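Local coordinates for replicase polyprotein 1a (PDB 3LD1) that is cut into the viral non-structural proteins of infectious bronchitis virus, represented here by an nsp2 fragment whose precise role is not established, at residues A146-V151 with A183-F188. The protein carries 3 engineered substitutions. Sequence-based numbering, arbitrary orientation.
Sequences AMRRLV and AALAIF. Engineered in segment 183-188: A183 (natural residue Lys).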
loop_
_atom_site.group_PDB
_atom_site.type_symbol
_atom_site.label_atom_id
_atom_site.label_comp_id
_atom_site.label_asym_id
_atom_site.label_seq_id
_atom_site.Cartn_x
_atom_site.Cartn_y
_atom_site.Cartn_z
ATOM N N ALA A 146 -17.922 -4.561 -0.957
ATOM C CA ALA A 146 -16.938 -5.579 -0.419
ATOM C C ALA A 146 -15.583 -5.025 -0.015
ATOM O O ALA A 146 -14.980 -5.507 0.973
ATOM C CB ALA A 146 -16.734 -6.794 -1.451
ATOM N N MET A 147 -15.066 -4.091 -0.814
ATOM C CA MET A 147 -13.796 -3.476 -0.499
ATOM C C MET A 147 -13.810 -2.754 0.835
ATOM O O MET A 147 -12.754 -2.543 1.434
ATOM C CB MET A 147 -13.318 -2.528 -1.594
ATOM C CG MET A 147 -12.834 -3.209 -2.872
ATOM S SD MET A 147 -12.183 -2.002 -4.067
ATOM C CE MET A 147 -13.541 -1.626 -5.114
ATOM N N ARG A 148 -14.998 -2.394 1.317
ATOM C CA ARG A 148 -15.043 -1.686 2.553
ATOM C C ARG A 148 -14.254 -2.440 3.600
ATOM O O ARG A 148 -13.791 -1.827 4.511
ATOM C CB ARG A 148 -16.505 -1.349 2.990
ATOM C CG ARG A 148 -17.130 -0.335 2.020
ATOM C CD ARG A 148 -18.610 -0.113 2.262
ATOM N NE ARG A 148 -18.800 1.198 2.848
ATOM C CZ ARG A 148 -18.962 2.287 2.130
ATOM N NH1 ARG A 148 -19.027 2.194 0.804
ATOM N NH2 ARG A 148 -19.097 3.434 2.738
ATOM N N ARG A 149 -14.071 -3.755 3.445
ATOM C CA ARG A 149 -13.514 -4.589 4.533
ATOM C C ARG A 149 -12.039 -4.423 4.611
ATOM O O ARG A 149 -11.429 -4.755 5.639
ATOM C CB ARG A 149 -13.724 -6.088 4.317
ATOM C CG ARG A 149 -15.122 -6.597 4.189
ATOM C CD ARG A 149 -15.061 -8.180 4.064
ATOM N NE ARG A 149 -15.976 -8.741 5.052
ATOM C CZ ARG A 149 -15.663 -9.568 6.050
ATOM N NH1 ARG A 149 -14.443 -10.074 6.211
ATOM N NH2 ARG A 149 -16.627 -9.947 6.872
ATOM N N LEU A 150 -11.467 -4.019 3.479
ATOM C CA LEU A 150 -10.021 -3.900 3.313
ATOM C C LEU A 150 -9.393 -2.696 4.042
ATOM O O LEU A 150 -8.202 -2.731 4.365
ATOM C CB LEU A 150 -9.651 -3.843 1.856
ATOM C CG LEU A 150 -10.029 -5.066 1.044
ATOM C CD1 LEU A 150 -9.759 -4.883 -0.425
ATOM C CD2 LEU A 150 -9.382 -6.295 1.550
ATOM N N VAL A 151 -10.223 -1.683 4.345
ATOM C CA VAL A 151 -9.795 -0.489 5.055
ATOM C C VAL A 151 -9.292 -0.931 6.417
ATOM O O VAL A 151 -8.128 -0.778 6.742
ATOM C CB VAL A 151 -10.951 0.471 5.157
ATOM C CG1 VAL A 151 -10.526 1.712 5.914
ATOM C CG2 VAL A 151 -11.470 0.844 3.723
ATOM N N ALA A 183 -13.600 9.109 1.060
ATOM C CA ALA A 183 -13.762 9.911 -0.158
ATOM C C ALA A 183 -13.682 8.943 -1.288
ATOM O O ALA A 183 -14.646 8.833 -2.069
ATOM C CB ALA A 183 -12.695 11.018 -0.297
ATOM N N ALA A 184 -12.607 8.141 -1.292
ATOM C CA ALA A 184 -12.315 7.180 -2.356
ATOM C C ALA A 184 -13.401 6.107 -2.581
ATOM O O ALA A 184 -13.654 5.676 -3.735
ATOM C CB ALA A 184 -10.998 6.495 -2.077
ATOM N N LEU A 185 -14.000 5.657 -1.472
ATOM C CA LEU A 185 -15.035 4.631 -1.490
ATOM C C LEU A 185 -16.485 5.177 -1.622
ATOM O O LEU A 185 -17.367 4.403 -1.907
ATOM C CB LEU A 185 -14.929 3.729 -0.264
ATOM C CG LEU A 185 -13.849 2.615 -0.203
ATOM C CD1 LEU A 185 -13.611 2.138 1.237
ATOM C CD2 LEU A 185 -14.228 1.438 -1.092
ATOM N N ALA A 186 -16.717 6.486 -1.427
ATOM C CA ALA A 186 -18.071 7.087 -1.418
ATOM C C ALA A 186 -18.909 6.772 -2.654
ATOM O O ALA A 186 -18.501 6.986 -3.815
ATOM C CB ALA A 186 -17.937 8.547 -1.321
ATOM N N ILE A 187 -20.108 6.284 -2.411
ATOM C CA ILE A 187 -20.905 5.797 -3.502
ATOM C C ILE A 187 -21.912 6.784 -4.066
ATOM O O ILE A 187 -22.267 6.678 -5.195
ATOM C CB ILE A 187 -21.553 4.482 -3.094
ATOM C CG1 ILE A 187 -20.617 3.383 -3.499
ATOM C CG2 ILE A 187 -22.886 4.233 -3.764
ATOM C CD1 ILE A 187 -19.561 3.175 -2.434
ATOM N N PHE A 188 -22.346 7.751 -3.279
ATOM C CA PHE A 188 -23.367 8.682 -3.723
ATOM C C PHE A 188 -22.732 9.940 -4.338
ATOM O O PHE A 188 -23.219 10.417 -5.367
ATOM C CB PHE A 188 -24.365 8.972 -2.584
ATOM C CG PHE A 188 -24.773 7.729 -1.824
ATOM C CD1 PHE A 188 -25.401 6.657 -2.479
ATOM C CD2 PHE A 188 -24.483 7.588 -0.482
ATOM C CE1 PHE A 188 -25.751 5.488 -1.801
ATOM C CE2 PHE A 188 -24.830 6.410 0.205
ATOM C CZ PHE A 188 -25.474 5.366 -0.475
#
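L185 and V151 meet tip to tip, and this apolar pair links helix 140-162 to the C-terminal end of helix 174-185. The evidence is a separation of 3.5 Å between L185 CD1 and V151 CG2. V151 presents that methyl because CG1 lies anti to its backbone N (chi1 179°), which leaves CG2 beside the N. The other branch of L185 turns to M147, where CD2 stands 4.1 Å from M147 CB, a looser touch made by the root of the methionine chain. The leucine fork therefore spans residues one helical turn apart, and both L185 and M147 also pack on helix 194-207, through L201 and through I198 and F205 respectively. The stem of R148 flanks the same leucine, its CG 4.4 Å from L185 CD1.

Polar groups add no bond across the contact. Only the end of R148 comes close to the second segment's backbone, its chain bent at chi3 (108°), and NH1 ends 3.9 Å from L185 O; the carbonyl approaches the guanidinium obliquely. The charge is paired on helix 112-121 instead, by a salt bridge from R148 NE to D116. I187 CD1 is modelled at the guanidinium edge, but that methyl also crowds L185 O, so its exact position is doubtful.

Direction changes at A186, the first residue past the helix to leave helical backbone angles, so L185 makes its contacts from the helix's last turn. With 221 Å² buried in total, the contact implies cohesion from van der Waals packing round L185, the arginine stem included, while D116 answers the charge.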